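Local structure of uncharacterized protein (Escherichia coli O157:H7, 4ZV9) at residues 228-231 with 232-236; 33-36 with 37-40; 59-62 with 63-66; 99-102 with 103-107. The protein is of unknown function but belongs to the dienelactone hydrolase family and probably hydrolyses ester-like bonds on an alpha/beta-hydrolase fold. All blocks are in the same frame, centred on the assembly; numbering follows the deposited sequence. Where two conformers were deposited one is given.

Contact 1: residues 228-231 with 232-236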
loop_
_atom_site.group_PDB
_atom_site.type_symbol
_atom_site.label_atom_id
_atom_site.label_comp_id
_atom_site.label_asym_id
_atom_site.label_seq_id
_atom_site.Cartn_x
_atom_site.Cartn_y
_atom_site.Cartn_z
ATOM N N GLN A 228 1.713 -1.313 14.097
ATOM C CA GLN A 228 1.719 -2.555 14.872
ATOM C C GLN A 228 0.549 -3.410 14.462
ATOM O O GLN A 228 0.704 -4.609 14.259
ATOM C CB GLN A 228 1.606 -2.266 16.362
ATOM C CG GLN A 228 1.636 -3.489 17.282
ATOM C CD GLN A 228 1.403 -3.134 18.748
ATOM O OE1 GLN A 228 0.725 -2.153 19.079
ATOM N NE2 GLN A 228 1.957 -3.945 19.637
ATOM N N ARG A 229 -0.619 -2.794 14.330
ATOM C CA ARG A 229 -1.804 -3.515 13.878
ATOM C C ARG A 229 -1.620 -4.084 12.465
ATOM O O ARG A 229 -2.048 -5.204 12.173
ATOM C CB ARG A 229 -3.031 -2.615 13.936
ATOM C CG ARG A 229 -3.534 -2.393 15.350
ATOM C CD ARG A 229 -4.491 -1.218 15.389
ATOM N NE ARG A 229 -5.117 -1.068 16.701
ATOM C CZ ARG A 229 -5.756 0.022 17.110
ATOM N NH1 ARG A 229 -5.837 1.101 16.331
ATOM N NH2 ARG A 229 -6.308 0.039 18.319
ATOM N N THR A 230 -0.986 -3.312 11.605
ATOM C CA THR A 230 -0.690 -3.745 10.231
ATOM C C THR A 230 0.237 -4.981 10.189
ATOM O O THR A 230 -0.050 -5.953 9.500
ATOM C CB THR A 230 -0.098 -2.589 9.437
ATOM O OG1 THR A 230 -1.028 -1.505 9.426
ATOM C CG2 THR A 230 0.221 -3.007 7.998
ATOM N N LEU A 231 1.301 -4.971 10.982
ATOM C CA LEU A 231 2.200 -6.128 11.066
ATOM C C LEU A 231 1.498 -7.387 11.617
ATOM O O LEU A 231 1.738 -8.499 11.141
ATOM C CB LEU A 231 3.438 -5.807 11.911
ATOM C CG LEU A 231 4.342 -4.685 11.376
ATOM C CD1 LEU A 231 5.619 -4.604 12.203
ATOM C CD2 LEU A 231 4.681 -4.880 9.907
ATOM N N LYS A 232 0.618 -7.217 12.595
ATOM C CA LYS A 232 -0.148 -8.360 13.100
ATOM C C LYS A 232 -1.080 -8.921 12.022
ATOM O O LYS A 232 -1.308 -10.131 11.954
ATOM C CB LYS A 232 -0.963 -7.978 14.338
ATOM C CG LYS A 232 -0.069 -7.711 15.538
ATOM C CD LYS A 232 -0.817 -7.485 16.845
ATOM C CE LYS A 232 0.144 -6.912 17.874
ATOM N NZ LYS A 232 -0.416 -6.988 19.248
ATOM N N TRP A 233 -1.643 -8.039 11.208
ATOM C CA TRP A 233 -2.545 -8.441 10.137
ATOM C C TRP A 233 -1.736 -9.250 9.113
ATOM O O TRP A 233 -2.166 -10.328 8.680
ATOM C CB TRP A 233 -3.167 -7.196 9.497
ATOM C CG TRP A 233 -4.450 -7.419 8.749
ATOM C CD1 TRP A 233 -4.629 -7.375 7.402
ATOM C CD2 TRP A 233 -5.751 -7.643 9.324
ATOM N NE1 TRP A 233 -5.962 -7.576 7.098
ATOM C CE2 TRP A 233 -6.668 -7.746 8.258
ATOM C CE3 TRP A 233 -6.223 -7.775 10.636
ATOM C CZ2 TRP A 233 -8.037 -7.979 8.458
ATOM C CZ3 TRP A 233 -7.578 -8.015 10.837
ATOM C CH2 TRP A 233 -8.469 -8.111 9.751
ATOM N N PHE A 234 -0.566 -8.730 8.740
ATOM C CA PHE A 234 0.314 -9.439 7.802
ATOM C C PHE A 234 0.685 -10.813 8.337
ATOM O O PHE A 234 0.667 -11.795 7.599
ATOM C CB PHE A 234 1.613 -8.668 7.515
ATOM C CG PHE A 234 1.437 -7.393 6.703
ATOM C CD1 PHE A 234 0.336 -7.195 5.869
ATOM C CD2 PHE A 234 2.425 -6.428 6.727
ATOM C CE1 PHE A 234 0.204 -6.024 5.131
ATOM C CE2 PHE A 234 2.317 -5.275 5.962
ATOM C CZ PHE A 234 1.201 -5.072 5.167
ATOM N N ASP A 235 1.053 -10.863 9.612
ATOM C CA ASP A 235 1.459 -12.107 10.238
ATOM C C ASP A 235 0.319 -13.122 10.223
ATOM O O ASP A 235 0.529 -14.309 10.014
ATOM C CB ASP A 235 1.882 -11.845 11.680
ATOM C CG ASP A 235 2.314 -13.104 12.393
ATOM O OD1 ASP A 235 3.249 -13.767 11.904
ATOM O OD2 ASP A 235 1.717 -13.439 13.436
ATOM N N LYS A 236 -0.894 -12.639 10.428
ATOM C CA LYS A 236 -2.058 -13.505 10.442
ATOM C C LYS A 236 -2.450 -14.020 9.054
ATOM O O LYS A 236 -2.829 -15.177 8.916
ATOM C CB LYS A 236 -3.239 -12.745 11.035
ATOM C CG LYS A 236 -4.456 -13.590 11.371
ATOM C CD LYS A 236 -5.531 -12.704 11.973
ATOM C CE LYS A 236 -6.804 -13.408 12.263
ATOM N NZ LYS A 236 -6.638 -14.780 12.781
#
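T230 lays its methyl group over the ring of F234, one helical turn ahead, with CG2 4.0 Å from the ring centroid and 27° off the normal, a CH-pi contact. The two side chains run side by side in the same direction, and the closest pair is T230 CG2 with F234 CZ at 3.6 Å. T230 O covers the same face nearer its rim, 3.5 Å from F234 CG, so the ring lies on both the methyl and the carbonyl of one residue. That carbonyl also accepts F234 N at 2.9 Å, through a bond bent only slightly at the hydrogen (166°). L231 reaches the ring obliquely, its CD2 4.2 Å from F234 CD2.

These residues belong to the C-terminal helix 220-237 of the alpha/beta-hydrolase fold, whose inner side rests on strands 148-151 and 169-174. T230 OG1 is hydrogen-bonded to A226 O and to H172 NE2, while W233 NE1 is bonded to P168 O.

On the exposed side Q228 and K232 lie alongside each other, Q228 CG 3.8 Å from K232 CE. Q228 sends CG away from its backbone N (chi1 -179°), toward the following turn, and the extended K232 chain runs back to meet it. The amide is drawn in too, Q228 NE2 lying 3.9 Å from K232 CE, and no hydrogen bond links the two side chains. K232 CG passes 3.4 Å from Q228 O, the carbonyl that accepts K232 N.

Contact 2: residues 33-36 with 37-40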
loop_
_atom_site.group_PDB
_atom_site.type_symbol
_atom_site.label_atom_id
_atom_site.label_comp_id
_atom_site.label_asym_id
_atom_site.label_seq_id
_atom_site.Cartn_x
_atom_site.Cartn_y
_atom_site.Cartn_z
ATOM N N VAL A 33 12.303 -4.541 -2.028
ATOM C CA VAL A 33 13.105 -4.768 -0.834
ATOM C C VAL A 33 12.803 -6.142 -0.245
ATOM O O VAL A 33 11.639 -6.470 -0.019
ATOM C CB VAL A 33 12.860 -3.712 0.262
ATOM C CG1 VAL A 33 13.979 -3.779 1.298
ATOM C CG2 VAL A 33 12.808 -2.311 -0.329
ATOM N N LYS A 34 13.848 -6.928 0.024
ATOM C CA LYS A 34 13.712 -8.278 0.582
ATOM C C LYS A 34 14.437 -8.386 1.912
ATOM O O LYS A 34 15.399 -7.647 2.152
ATOM C CB LYS A 34 14.410 -9.295 -0.317
ATOM C CG LYS A 34 13.958 -9.337 -1.748
ATOM C CD LYS A 34 14.904 -10.191 -2.583
ATOM C CE LYS A 34 14.418 -10.236 -4.018
ATOM N NZ LYS A 34 15.388 -10.872 -4.943
ATOM N N PRO A 35 14.015 -9.329 2.771
ATOM C CA PRO A 35 14.811 -9.633 3.950
ATOM C C PRO A 35 16.163 -10.156 3.450
ATOM O O PRO A 35 16.196 -10.939 2.496
ATOM C CB PRO A 35 14.017 -10.759 4.649
ATOM C CG PRO A 35 12.623 -10.614 4.153
ATOM C CD PRO A 35 12.736 -10.061 2.752
ATOM N N ALA A 36 17.263 -9.700 4.038
ATOM C CA ALA A 36 18.599 -10.095 3.578
ATOM C C ALA A 36 18.870 -11.585 3.768
ATOM O O ALA A 36 19.557 -12.209 2.959
ATOM C CB ALA A 36 19.670 -9.282 4.284
ATOM N N LYS A 37 18.354 -12.145 4.849
ATOM C CA LYS A 37 18.531 -13.553 5.140
ATOM C C LYS A 37 17.223 -14.296 4.901
ATOM O O LYS A 37 16.335 -14.286 5.753
ATOM C CB LYS A 37 18.984 -13.719 6.594
ATOM C CG LYS A 37 19.160 -15.168 7.000
ATOM C CD LYS A 37 19.677 -15.317 8.417
ATOM C CE LYS A 37 19.603 -16.768 8.863
ATOM N NZ LYS A 37 20.100 -16.948 10.252
HETATM N N MSE A 38 17.116 -14.941 3.744
HETATM C CA MSE A 38 15.922 -15.706 3.401
HETATM C C MSE A 38 16.343 -17.059 2.898
HETATM O O MSE A 38 17.092 -17.173 1.929
HETATM C CB MSE A 38 15.078 -14.950 2.374
HETATM C CG MSE A 38 15.614 -15.041 0.946
HETATM SE SE MSE A 38 15.169 -13.453 -0.123
HETATM C CE MSE A 38 13.301 -13.099 0.394
ATOM N N SER A 39 15.893 -18.105 3.576
ATOM C CA SER A 39 16.200 -19.457 3.148
ATOM C C SER A 39 15.164 -19.844 2.090
ATOM O O SER A 39 15.492 -20.003 0.919
ATOM C CB SER A 39 16.183 -20.433 4.337
ATOM O OG SER A 39 14.869 -20.632 4.810
ATOM N N GLY A 40 13.907 -19.942 2.501
ATOM C CA GLY A 40 12.838 -20.387 1.602
ATOM C C GLY A 40 12.062 -19.262 0.950
ATOM O O GLY A 40 12.444 -18.095 1.042
#
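M38, a selenomethionine, folds back over K34 and P35, where strand 28-35 of the alpha/beta-hydrolase sheet ends and a loop leads towards strand 42-48. Hydrogen bonds contribute nothing across this junction: none joins residues 33-36 to 37-40, and A36 O is 3.7 Å from M38 N. The side-chain contact between the two segments is apolar; since M38 is poorly ordered, its details carry limited weight.

In the apolar group, the terminal methyl of M38 reaches both residues. M38 CE lies 3.9 Å from P35 CD, the two side chains crossing at about a right angle. The same methyl touches the root of K34, with M38 CE 4.0 Å from K34 CB. Two torsions place it there: CG sits between the backbone N and the carbonyl carbon (chi1 78°), and a bend at chi3 (-42°) swings CE inward. I71 of the adjacent strand touches both K34 and M38.

The polar end of K34 plays no part in this packing, since its extended chain carries NZ away to Q119 OE1 and Y117 OH. Selenium adds two contacts of its own: M38 SE is 4.1 Å from K34 CD and 3.8 Å from P35 O.

Contact 3: residues 59-62 with 63-66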
loop_
_atom_site.group_PDB
_atom_site.type_symbol
_atom_site.label_atom_id
_atom_site.label_comp_id
_atom_site.label_asym_id
_atom_site.label_seq_id
_atom_site.Cartn_x
_atom_site.Cartn_y
_atom_site.Cartn_z
ATOM N N GLU A 59 9.571 4.722 0.112
ATOM C CA GLU A 59 10.710 3.805 0.019
ATOM C C GLU A 59 11.089 3.298 1.412
ATOM O O GLU A 59 11.398 2.112 1.602
ATOM C CB GLU A 59 11.899 4.467 -0.694
ATOM C CG GLU A 59 11.628 4.692 -2.173
ATOM C CD GLU A 59 12.831 5.260 -2.929
ATOM O OE1 GLU A 59 13.645 5.939 -2.296
ATOM O OE2 GLU A 59 12.928 5.044 -4.151
ATOM N N ASP A 60 11.059 4.189 2.401
ATOM C CA ASP A 60 11.338 3.775 3.776
ATOM C C ASP A 60 10.283 2.754 4.241
ATOM O O ASP A 60 10.618 1.764 4.877
ATOM C CB ASP A 60 11.355 4.968 4.715
ATOM C CG ASP A 60 11.951 4.623 6.064
ATOM O OD1 ASP A 60 13.124 4.180 6.109
ATOM O OD2 ASP A 60 11.285 4.843 7.075
ATOM N N VAL A 61 9.011 2.997 3.923
ATOM C CA VAL A 61 7.959 2.068 4.332
ATOM C C VAL A 61 8.226 0.679 3.742
ATOM O O VAL A 61 8.046 -0.330 4.423
ATOM C CB VAL A 61 6.560 2.590 3.967
ATOM C CG1 VAL A 61 5.500 1.520 4.202
ATOM C CG2 VAL A 61 6.253 3.827 4.790
ATOM N N ALA A 62 8.669 0.639 2.487
ATOM C CA ALA A 62 9.004 -0.627 1.848
ATOM C C ALA A 62 10.091 -1.343 2.639
ATOM O O ALA A 62 10.008 -2.562 2.859
ATOM C CB ALA A 62 9.401 -0.417 0.408
ATOM N N ARG A 63 11.093 -0.606 3.090
ATOM C CA ARG A 63 12.139 -1.189 3.914
ATOM C C ARG A 63 11.599 -1.679 5.268
ATOM O O ARG A 63 12.017 -2.733 5.748
ATOM C CB ARG A 63 13.300 -0.224 4.108
ATOM C CG ARG A 63 14.057 0.090 2.825
ATOM C CD ARG A 63 15.357 0.843 3.102
ATOM N NE ARG A 63 15.151 2.169 3.670
ATOM C CZ ARG A 63 14.981 3.285 2.973
ATOM N NH1 ARG A 63 14.936 3.277 1.640
ATOM N NH2 ARG A 63 14.826 4.433 3.614
ATOM N N ARG A 64 10.642 -0.961 5.853
ATOM C CA ARG A 64 10.015 -1.411 7.118
ATOM C C ARG A 64 9.283 -2.743 6.922
ATOM O O ARG A 64 9.313 -3.600 7.793
ATOM C CB ARG A 64 9.033 -0.387 7.659
ATOM C CG ARG A 64 9.657 0.977 7.933
ATOM C CD ARG A 64 8.614 1.973 8.411
ATOM N NE ARG A 64 9.046 3.334 8.154
ATOM C CZ ARG A 64 8.358 4.420 8.465
ATOM N NH1 ARG A 64 7.201 4.321 9.119
ATOM N NH2 ARG A 64 8.853 5.617 8.147
ATOM N N VAL A 65 8.632 -2.900 5.777
ATOM C CA VAL A 65 7.969 -4.144 5.449
ATOM C C VAL A 65 8.969 -5.295 5.345
ATOM O O VAL A 65 8.714 -6.402 5.841
ATOM C CB VAL A 65 7.150 -4.019 4.142
ATOM C CG1 VAL A 65 6.598 -5.371 3.715
ATOM C CG2 VAL A 65 6.009 -3.025 4.346
ATOM N N ALA A 66 10.093 -5.053 4.687
ATOM C CA ALA A 66 11.122 -6.078 4.569
ATOM C C ALA A 66 11.736 -6.407 5.932
ATOM O O ALA A 66 12.083 -7.556 6.187
ATOM C CB ALA A 66 12.202 -5.657 3.572
HETATM O O HOH W 1 15.494 5.406 -0.386
#
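A salt-bridge network, in which the carboxylate of D60 is shared by R63 and R64, occupies one side of helix 56-67, the helix of the beta-alpha-beta unit between strands 42-48 and 71-75. R64 grips the carboxylate side-on through two nitrogens that converge on one oxygen: R64 NH2 is 2.8 Å from D60 OD2, and R64 NE is 2.9 Å from D60 OD2. The oxygen lies in the guanidinium plane, but the two flat groups are steeply inclined, 74° apart. NH2 uses the anti lone pair of OD2, whereas NE meets that oxygen from above the carboxylate plane. V61 CG2 covers the centre of one guanidinium face, 4.3 Å from R64 CZ.

R63 takes the other oxygen with a weak, bent bond, R63 NH2 to D60 OD1 at 3.0 Å (130°). Its chain turns at chi3 (-65°), which folds the guanidinium back over the helix, one face on D60 CA and E59 O. A water spans the gap to the neighbouring acid, donating to E59 OE1 at 2.7 Å and accepting from R63 NH1 at 3.0 Å, while E59 OE2 is hydrogen-bonded to Y16 OH.

The network extends beyond the helix: D60 OD1 also accepts from V5 N, R63 NE bonds V5 O, and R64 NH2 forms a salt bridge with D213. Two arginines around one acid should stabilise its charged form in these buried surroundings. Spacings of three residues (D60 to R63) and four (D60 to R64) are those of the intrahelical acid-to-base salt bridges typical of alpha helices.

Contact 4: residues 99-102 with 103-107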
loop_
_atom_site.group_PDB
_atom_site.type_symbol
_atom_site.label_atom_id
_atom_site.label_comp_id
_atom_site.label_asym_id
_atom_site.label_seq_id
_atom_site.Cartn_x
_atom_site.Cartn_y
_atom_site.Cartn_z
ATOM N N ASP A 99 -2.597 8.979 -16.744
ATOM C CA ASP A 99 -3.919 8.377 -16.946
ATOM C C ASP A 99 -4.283 7.532 -15.712
ATOM O O ASP A 99 -3.542 6.629 -15.353
ATOM C CB ASP A 99 -3.945 7.490 -18.178
ATOM C CG ASP A 99 -5.291 6.821 -18.355
ATOM O OD1 ASP A 99 -6.248 7.515 -18.756
ATOM O OD2 ASP A 99 -5.392 5.608 -18.075
ATOM N N PRO A 100 -5.416 7.839 -15.052
ATOM C CA PRO A 100 -5.773 7.120 -13.833
ATOM C C PRO A 100 -5.910 5.600 -13.965
ATOM O O PRO A 100 -5.447 4.874 -13.094
ATOM C CB PRO A 100 -7.110 7.735 -13.435
ATOM C CG PRO A 100 -7.103 9.094 -14.047
ATOM C CD PRO A 100 -6.356 8.943 -15.337
ATOM N N THR A 101 -6.524 5.131 -15.043
ATOM C CA THR A 101 -6.715 3.690 -15.240
ATOM C C THR A 101 -5.385 2.977 -15.418
ATOM O O THR A 101 -5.182 1.913 -14.842
ATOM C CB THR A 101 -7.636 3.407 -16.453
ATOM O OG1 THR A 101 -8.879 4.097 -16.265
ATOM C CG2 THR A 101 -7.905 1.907 -16.615
ATOM N N LYS A 102 -4.489 3.545 -16.231
ATOM C CA LYS A 102 -3.193 2.916 -16.474
ATOM C C LYS A 102 -2.353 2.911 -15.211
ATOM O O LYS A 102 -1.667 1.926 -14.926
ATOM C CB LYS A 102 -2.441 3.608 -17.601
ATOM C CG LYS A 102 -3.035 3.345 -18.967
ATOM C CD LYS A 102 -2.239 4.050 -20.046
ATOM C CE LYS A 102 -2.887 3.826 -21.397
ATOM N NZ LYS A 102 -2.048 4.418 -22.465
ATOM N N LEU A 103 -2.446 3.991 -14.435
ATOM C CA LEU A 103 -1.724 4.082 -13.170
ATOM C C LEU A 103 -2.186 2.985 -12.198
ATOM O O LEU A 103 -1.368 2.271 -11.610
ATOM C CB LEU A 103 -1.907 5.460 -12.549
ATOM C CG LEU A 103 -1.229 5.683 -11.199
ATOM C CD1 LEU A 103 0.276 5.449 -11.270
ATOM C CD2 LEU A 103 -1.527 7.097 -10.730
HETATM N N MSE A 104 -3.499 2.847 -12.035
HETATM C CA MSE A 104 -4.046 1.816 -11.156
HETATM C C MSE A 104 -3.619 0.459 -11.649
HETATM O O MSE A 104 -3.223 -0.392 -10.853
HETATM C CB MSE A 104 -5.569 1.904 -11.113
HETATM C CG MSE A 104 -6.151 0.824 -10.219
HETATM SE SE MSE A 104 -8.117 0.886 -10.369
HETATM C CE MSE A 104 -8.279 0.214 -12.226
ATOM N N ASN A 105 -3.674 0.249 -12.961
ATOM C CA ASN A 105 -3.244 -1.024 -13.549
ATOM C C ASN A 105 -1.794 -1.393 -13.249
ATOM O O ASN A 105 -1.470 -2.576 -13.147
ATOM C CB ASN A 105 -3.534 -1.074 -15.050
ATOM C CG ASN A 105 -5.025 -1.277 -15.347
ATOM O OD1 ASN A 105 -5.804 -1.617 -14.462
ATOM N ND2 ASN A 105 -5.417 -1.056 -16.585
ATOM N N ASP A 106 -0.926 -0.391 -13.140
ATOM C CA ASP A 106 0.461 -0.631 -12.796
ATOM C C ASP A 106 0.542 -1.288 -11.439
ATOM O O ASP A 106 1.377 -2.164 -11.226
ATOM C CB ASP A 106 1.282 0.677 -12.787
ATOM C CG ASP A 106 1.550 1.231 -14.182
ATOM O OD1 ASP A 106 1.370 0.517 -15.195
ATOM O OD2 ASP A 106 1.925 2.427 -14.262
ATOM N N PHE A 107 -0.278 -0.842 -10.493
ATOM C CA PHE A 107 -0.264 -1.431 -9.152
ATOM C C PHE A 107 -0.873 -2.826 -9.142
ATOM O O PHE A 107 -0.383 -3.716 -8.448
ATOM C CB PHE A 107 -0.909 -0.494 -8.122
ATOM C CG PHE A 107 -0.159 0.794 -7.950
ATOM C CD1 PHE A 107 1.037 0.813 -7.272
ATOM C CD2 PHE A 107 -0.628 1.975 -8.507
ATOM C CE1 PHE A 107 1.762 1.975 -7.153
ATOM C CE2 PHE A 107 0.094 3.140 -8.394
ATOM C CZ PHE A 107 1.289 3.148 -7.711
#
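The carboxamide of N105 has T101 O over one face, 3.2 Å from N105 CG, and T101 CG2 on the same side, 3.9 Å from N105 ND2. The carboxylate of D106 repeats the pattern one residue on, with K102 O over its face and 3.4 Å from D106 CG. Neither approach is a hydrogen bond: ND2 meets T101 O at a poor angle, and the D106 oxygens are acceptors like K102 O. Both side chains place CG beside their own backbone N (chi1 -74° in N105), folding the flat group over the preceding turn. N105 ND2 is hydrogen-bonded to N23 O, and D106 OD1 and OD2 to S21 and H25. A glycerol, probably from the crystallisation liquor, lies about 4 Å from the N105 side chain.

The carboxylate of D99 works differently. D99 OD2 accepts K102 N at 2.9 Å, met on its anti side and 21° out of the carboxylate plane. D99 O takes the next amide, L103 N, at 3.0 Å. An aspartate N-cap with proline, P100, in the first turn is a classic start for an alpha helix, here helix 100-116 of the alpha/beta-hydrolase fold.

How the contacts relate
From the N terminus the order is contact 2, contact 3, contact 4, contact 1. Each is local and closes before the next opens, so none nests in or crosses another. Contact 2 marks the exit from strand 28-35, and contact 3 lies on helix 56-67, which packs against that strand: V33 CG1 meets A66 CB at 3.4 Å. Contact 4 begins helix 100-116, and contact 1 lies near the C terminus on helix 220-237. Contacts 1 and 3 approach to about 5 Å between nearest atoms without touching, although W227 of helix 220-237 packs on helix 56-67. Contacts 1 and 4 lie on opposite sides of the chain's centre, their centres about 27 Å apart.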